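Local coordinates for protein N-alpha-acetyltransferase 30 (Saccharomyces cerevisiae, PDB 6YGB) that catalyses acetyl transfer from acetyl-CoA to the N-terminal methionine of proteins, as the catalytic subunit of the NatC complex, at residues A[113-118]-A[154-159]; A[21-26]-A[62-67]. All coordinates share one frame; numbering follows the deposited sequence. Where two conformers were deposited one is given.

How the contacts relate
Contact 1 (113-118 with 154-159) and contact 2 (21-26 with 62-67) are both largely buried and both involve the central mixed sheet, but they lie on opposite sides of the chain's centre, with their own centres about 21 Å apart. Contact 1 joins two neighbouring antiparallel strands and is made mainly of backbone hydrogen bonds, with a polar end at the chain terminus and the N-alpha-acetyltransferase 35 chain alongside. Contact 2 sets a helix across a strand, has no hydrogen bond between its segments and depends on aliphatic side chains and a cysteine. Strand 76-86, which stands between strands 61-72 and 114-120, touches both contacts.

Contact 1: A[113-118]-A[154-159]; sequences DEIMLE and LILPLT
Asp113 meets the chain terminus at Thr159 through both its side chain and its carbonyl. From CB, which lies 3.4 Å from Thr159 OG1, the side chain runs to CG, anti to the carbonyl carbon (chi1 -66°) and likewise 3.4 Å from Thr159 OG1. OD1 accepts a 2.8 Å hydrogen bond from Thr159 OG1, which arrives from above the carboxylate plane, while OD2 takes the backbone N of Leu77. Asp113 O is gripped twice from one face of its plane, by Leu158 N at 2.8 Å and by Thr159 N at 3.1 Å.

Beyond this end the strands run antiparallel at 169°, with Ile115 paired to Leu156 and Leu117 to Leu154 through reciprocal backbone bonds; the straightest, 173° at the hydrogen, runs from Leu154 N to Leu117 O. On the face of these hydrogen-bonded pairs, Ile115 CG1 rests 3.8 Å from Leu158 CD1, and CD1 of Leu117 meets CD1 of Leu154 at the same separation, where both leucines also touch Phe135 and Tyr130. The other face carries Met116, whose CG touches Ile155 CG1 at 3.8 Å before the thioether bends away, and Glu114, whose carboxylate forms salt bridges with Arg76 and Arg78.

The Pro157 carbonyl accepts a hydrogen bond from Ser579 OG of the N-alpha-acetyltransferase 35 chain. Strand 114-120 lies between strands 76-86 (parallel) and 151-157 (antiparallel) in the mixed GNAT sheet, with the Leu117 side chain about 4 Å from bound coenzyme A. Backbone bonds fix the register, apolar groups pack on both faces, and three hydrogen bonds tie the C-terminal residues to Asp113.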
loop_
_atom_site.group_PDB
_atom_site.type_symbol
_atom_site.label_atom_id
_atom_site.label_comp_id
_atom_site.label_asym_id
_atom_site.label_seq_id
_atom_site.Cartn_x
_atom_site.Cartn_y
_atom_site.Cartn_z
ATOM N N ASP A 113 -8.474 -26.176 -4.817
ATOM C CA ASP A 113 -7.134 -26.205 -5.392
ATOM C C ASP A 113 -6.120 -25.495 -4.511
ATOM O O ASP A 113 -4.928 -25.814 -4.566
ATOM C CB ASP A 113 -7.149 -25.574 -6.786
ATOM C CG ASP A 113 -7.965 -26.376 -7.774
ATOM O OD1 ASP A 113 -7.713 -27.593 -7.901
ATOM O OD2 ASP A 113 -8.863 -25.791 -8.415
ATOM N N GLU A 114 -6.573 -24.553 -3.693
ATOM C CA GLU A 114 -5.670 -23.762 -2.876
ATOM C C GLU A 114 -6.455 -23.151 -1.726
ATOM O O GLU A 114 -7.683 -23.054 -1.771
ATOM C CB GLU A 114 -5.002 -22.670 -3.711
ATOM C CG GLU A 114 -5.988 -21.661 -4.271
ATOM C CD GLU A 114 -5.366 -20.762 -5.317
ATOM O OE1 GLU A 114 -4.342 -21.156 -5.913
ATOM O OE2 GLU A 114 -5.905 -19.662 -5.554
ATOM N N ILE A 115 -5.728 -22.736 -0.690
ATOM C CA ILE A 115 -6.311 -22.071 0.470
ATOM C C ILE A 115 -5.666 -20.703 0.607
ATOM O O ILE A 115 -4.444 -20.573 0.483
ATOM C CB ILE A 115 -6.112 -22.885 1.762
ATOM C CG1 ILE A 115 -6.506 -24.346 1.543
ATOM C CG2 ILE A 115 -6.937 -22.282 2.887
ATOM C CD1 ILE A 115 -7.979 -24.543 1.295
ATOM N N MET A 116 -6.478 -19.688 0.888
ATOM C CA MET A 116 -5.983 -18.322 0.970
ATOM C C MET A 116 -6.440 -17.662 2.262
ATOM O O MET A 116 -7.576 -17.857 2.704
ATOM C CB MET A 116 -6.457 -17.497 -0.227
ATOM C CG MET A 116 -5.719 -16.182 -0.416
ATOM S SD MET A 116 -6.433 -14.800 0.495
ATOM C CE MET A 116 -7.960 -14.566 -0.409
ATOM N N LEU A 117 -5.551 -16.870 2.855
ATOM C CA LEU A 117 -5.906 -16.082 4.023
ATOM C C LEU A 117 -5.039 -14.834 4.047
ATOM O O LEU A 117 -3.986 -14.772 3.409
ATOM C CB LEU A 117 -5.744 -16.885 5.323
ATOM C CG LEU A 117 -4.331 -17.321 5.726
ATOM C CD1 LEU A 117 -3.760 -16.371 6.759
ATOM C CD2 LEU A 117 -4.322 -18.755 6.246
ATOM N N GLU A 118 -5.504 -13.832 4.781
ATOM C CA GLU A 118 -4.706 -12.654 5.067
ATOM C C GLU A 118 -4.461 -12.593 6.565
ATOM O O GLU A 118 -5.290 -13.045 7.360
ATOM C CB GLU A 118 -5.384 -11.364 4.608
ATOM C CG GLU A 118 -5.868 -11.386 3.177
ATOM C CD GLU A 118 -7.348 -11.682 3.085
ATOM O OE1 GLU A 118 -7.993 -11.766 4.148
ATOM O OE2 GLU A 118 -7.868 -11.826 1.962
ATOM N N LEU A 154 -1.357 -15.190 2.372
ATOM C CA LEU A 154 -0.796 -16.531 2.461
ATOM C C LEU A 154 -1.617 -17.489 1.608
ATOM O O LEU A 154 -2.853 -17.482 1.679
ATOM C CB LEU A 154 -0.765 -17.014 3.914
ATOM C CG LEU A 154 -0.037 -16.117 4.915
ATOM C CD1 LEU A 154 -0.042 -16.709 6.326
ATOM C CD2 LEU A 154 1.378 -15.868 4.447
ATOM N N ILE A 155 -0.934 -18.318 0.819
ATOM C CA ILE A 155 -1.590 -19.297 -0.038
ATOM C C ILE A 155 -0.931 -20.653 0.159
ATOM O O ILE A 155 0.298 -20.753 0.225
ATOM C CB ILE A 155 -1.561 -18.867 -1.517
ATOM C CG1 ILE A 155 -2.551 -17.727 -1.730
ATOM C CG2 ILE A 155 -1.927 -20.030 -2.437
ATOM C CD1 ILE A 155 -2.095 -16.708 -2.723
ATOM N N LEU A 156 -1.748 -21.685 0.278
ATOM C CA LEU A 156 -1.277 -23.063 0.393
ATOM C C LEU A 156 -1.807 -23.844 -0.795
ATOM O O LEU A 156 -3.027 -24.076 -0.888
ATOM C CB LEU A 156 -1.748 -23.702 1.699
ATOM C CG LEU A 156 -1.564 -25.214 1.836
ATOM C CD1 LEU A 156 -0.117 -25.583 2.157
ATOM C CD2 LEU A 156 -2.521 -25.793 2.876
ATOM N N PRO A 157 -0.957 -24.274 -1.727
ATOM C CA PRO A 157 -1.462 -24.990 -2.904
ATOM C C PRO A 157 -1.765 -26.444 -2.567
ATOM O O PRO A 157 -0.943 -27.143 -1.972
ATOM C CB PRO A 157 -0.309 -24.872 -3.906
ATOM C CG PRO A 157 0.894 -24.802 -3.048
ATOM C CD PRO A 157 0.503 -24.081 -1.781
ATOM N N LEU A 158 -2.961 -26.889 -2.941
ATOM C CA LEU A 158 -3.361 -28.277 -2.757
ATOM C C LEU A 158 -3.271 -29.084 -4.043
ATOM O O LEU A 158 -3.051 -30.298 -3.990
ATOM C CB LEU A 158 -4.789 -28.342 -2.199
ATOM C CG LEU A 158 -5.034 -27.519 -0.924
ATOM C CD1 LEU A 158 -6.497 -27.549 -0.525
ATOM C CD2 LEU A 158 -4.152 -28.001 0.227
ATOM N N THR A 159 -3.421 -28.432 -5.191
ATOM C CA THR A 159 -3.226 -29.076 -6.483
ATOM C C THR A 159 -2.327 -28.214 -7.347
ATOM O O THR A 159 -2.211 -27.009 -7.128
ATOM C CB THR A 159 -4.547 -29.305 -7.249
ATOM O OG1 THR A 159 -5.002 -28.069 -7.812
ATOM C CG2 THR A 159 -5.622 -29.875 -6.344
ATOM O OXT THR A 159 -1.719 -28.694 -8.299
#

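Contact 2: A[21-26]-A[62-67]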
loop_
_atom_site.group_PDB
_atom_site.type_symbol
_atom_site.label_atom_id
_atom_site.label_comp_id
_atom_site.label_asym_id
_atom_site.label_seq_id
_atom_site.Cartn_x
_atom_site.Cartn_y
_atom_site.Cartn_z
ATOM N N LYS A 21 -19.717 -14.236 19.648
ATOM C CA LYS A 21 -19.124 -13.690 20.863
ATOM C C LYS A 21 -17.632 -13.982 20.913
ATOM O O LYS A 21 -16.828 -13.107 21.248
ATOM C CB LYS A 21 -19.817 -14.272 22.094
ATOM C CG LYS A 21 -19.326 -13.704 23.413
ATOM C CD LYS A 21 -19.955 -12.346 23.679
ATOM C CE LYS A 21 -19.330 -11.662 24.882
ATOM N NZ LYS A 21 -19.983 -10.352 25.170
ATOM N N LEU A 22 -17.246 -15.207 20.564
ATOM C CA LEU A 22 -15.851 -15.616 20.662
ATOM C C LEU A 22 -14.973 -14.891 19.645
ATOM O O LEU A 22 -13.842 -14.507 19.962
ATOM C CB LEU A 22 -15.755 -17.131 20.487
ATOM C CG LEU A 22 -14.367 -17.764 20.487
ATOM C CD1 LEU A 22 -13.660 -17.497 21.804
ATOM C CD2 LEU A 22 -14.482 -19.259 20.222
ATOM N N ILE A 23 -15.471 -14.692 18.420
ATOM C CA ILE A 23 -14.655 -14.061 17.382
ATOM C C ILE A 23 -14.549 -12.558 17.610
ATOM O O ILE A 23 -13.498 -11.953 17.364
ATOM C CB ILE A 23 -15.223 -14.378 15.988
ATOM C CG1 ILE A 23 -15.003 -15.845 15.645
ATOM C CG2 ILE A 23 -14.582 -13.510 14.917
ATOM C CD1 ILE A 23 -15.661 -16.261 14.356
ATOM N N ASP A 24 -15.632 -11.930 18.083
ATOM C CA ASP A 24 -15.660 -10.474 18.204
ATOM C C ASP A 24 -14.690 -9.957 19.260
ATOM O O ASP A 24 -14.255 -8.803 19.180
ATOM C CB ASP A 24 -17.076 -9.997 18.526
ATOM C CG ASP A 24 -17.969 -9.944 17.299
ATOM O OD1 ASP A 24 -17.438 -9.861 16.172
ATOM O OD2 ASP A 24 -19.208 -9.966 17.465
ATOM N N ALA A 25 -14.341 -10.778 20.251
ATOM C CA ALA A 25 -13.503 -10.292 21.342
ATOM C C ALA A 25 -12.119 -9.879 20.852
ATOM O O ALA A 25 -11.555 -8.886 21.326
ATOM C CB ALA A 25 -13.391 -11.358 22.429
ATOM N N ASP A 26 -11.563 -10.621 19.899
ATOM C CA ASP A 26 -10.200 -10.398 19.434
ATOM C C ASP A 26 -10.092 -9.363 18.325
ATOM O O ASP A 26 -8.981 -8.906 18.028
ATOM C CB ASP A 26 -9.590 -11.716 18.948
ATOM C CG ASP A 26 -9.585 -12.782 20.024
ATOM O OD1 ASP A 26 -9.122 -12.494 21.151
ATOM O OD2 ASP A 26 -10.048 -13.907 19.743
ATOM N N ILE A 62 -14.977 -23.033 22.688
ATOM C CA ILE A 62 -13.851 -22.204 23.108
ATOM C C ILE A 62 -12.932 -21.868 21.951
ATOM O O ILE A 62 -12.054 -21.009 22.097
ATOM C CB ILE A 62 -13.053 -22.883 24.240
ATOM C CG1 ILE A 62 -12.823 -24.371 23.932
ATOM C CG2 ILE A 62 -13.783 -22.705 25.554
ATOM C CD1 ILE A 62 -11.589 -24.655 23.103
ATOM N N GLY A 63 -13.092 -22.526 20.820
ATOM C CA GLY A 63 -12.372 -22.171 19.612
ATOM C C GLY A 63 -13.292 -22.368 18.424
ATOM O O GLY A 63 -14.241 -23.164 18.466
ATOM N N CYS A 64 -13.026 -21.600 17.361
ATOM C CA CYS A 64 -13.836 -21.713 16.152
ATOM C C CYS A 64 -13.047 -21.240 14.933
ATOM O O CYS A 64 -12.078 -20.484 15.042
ATOM C CB CYS A 64 -15.141 -20.928 16.284
ATOM S SG CYS A 64 -14.873 -19.178 16.402
ATOM N N ILE A 65 -13.458 -21.727 13.764
ATOM C CA ILE A 65 -12.846 -21.348 12.494
ATOM C C ILE A 65 -13.968 -21.226 11.476
ATOM O O ILE A 65 -14.923 -22.008 11.499
ATOM C CB ILE A 65 -11.762 -22.356 12.046
ATOM C CG1 ILE A 65 -11.015 -21.833 10.820
ATOM C CG2 ILE A 65 -12.367 -23.734 11.785
ATOM C CD1 ILE A 65 -9.876 -22.704 10.411
ATOM N N VAL A 66 -13.886 -20.211 10.618
ATOM C CA VAL A 66 -14.949 -19.907 9.662
ATOM C C VAL A 66 -14.342 -19.772 8.272
ATOM O O VAL A 66 -13.434 -18.960 8.071
ATOM C CB VAL A 66 -15.707 -18.615 10.030
ATOM C CG1 VAL A 66 -16.831 -18.376 9.055
ATOM C CG2 VAL A 66 -16.238 -18.679 11.456
ATOM N N CYS A 67 -14.868 -20.532 7.306
ATOM C CA CYS A 67 -14.284 -20.591 5.970
ATOM C C CYS A 67 -15.330 -20.475 4.868
ATOM O O CYS A 67 -16.531 -20.643 5.089
ATOM C CB CYS A 67 -13.508 -21.899 5.768
ATOM S SG CYS A 67 -12.277 -22.221 7.031
#
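Helix 21-26 crosses strand 63-67 almost at right angles, -86° at a closest axis approach of 8.9 Å. Two consecutive helix residues make the contact: Leu22 lies nearest Ile62 at the corner and Ile23 nearest Cys64, their CA atoms being 7.3 Å and 7.8 Å apart respectively. Ile62 and Gly63 both face Ala50 of the adjoining strand and form a classic beta bulge where the chain turns its corner.

Leu22 packs on backbone at that bulge. Its CG is anti to the backbone N (chi1 177°), and the CD2 branch comes down on the peptide link between Ile62 and Gly63, 3.5 Å from Ile62 C and 3.6 Å from Gly63 N. The methyl group thus rests here on peptide atoms and not on a side chain. Ile23 reaches farther along the strand. Its CG1 arm is extended (chi2 174°) and ends in CD1, which lies 3.8 Å from Val66 CG2, the two side chains crossing at a slant. On the way it passes the thiol of Cys64; in the conformer described, SG lies alongside the CG1-CD1 bond of Ile23, but Cys64 was modelled in two conformers and the closeness of that approach is doubtful. Met83 and Ala85 of strand 76-86 also touch Ile23.

Ile65 and Cys67 point to the other face of the strand, where they meet Ala103 of helix 95-109. The sheet is thus sandwiched, with helix 13-26 on the face of Cys64 and Val66 and helix 95-109 on the face of Ile65 and Cys67, the layered alpha/beta architecture of the GNAT fold.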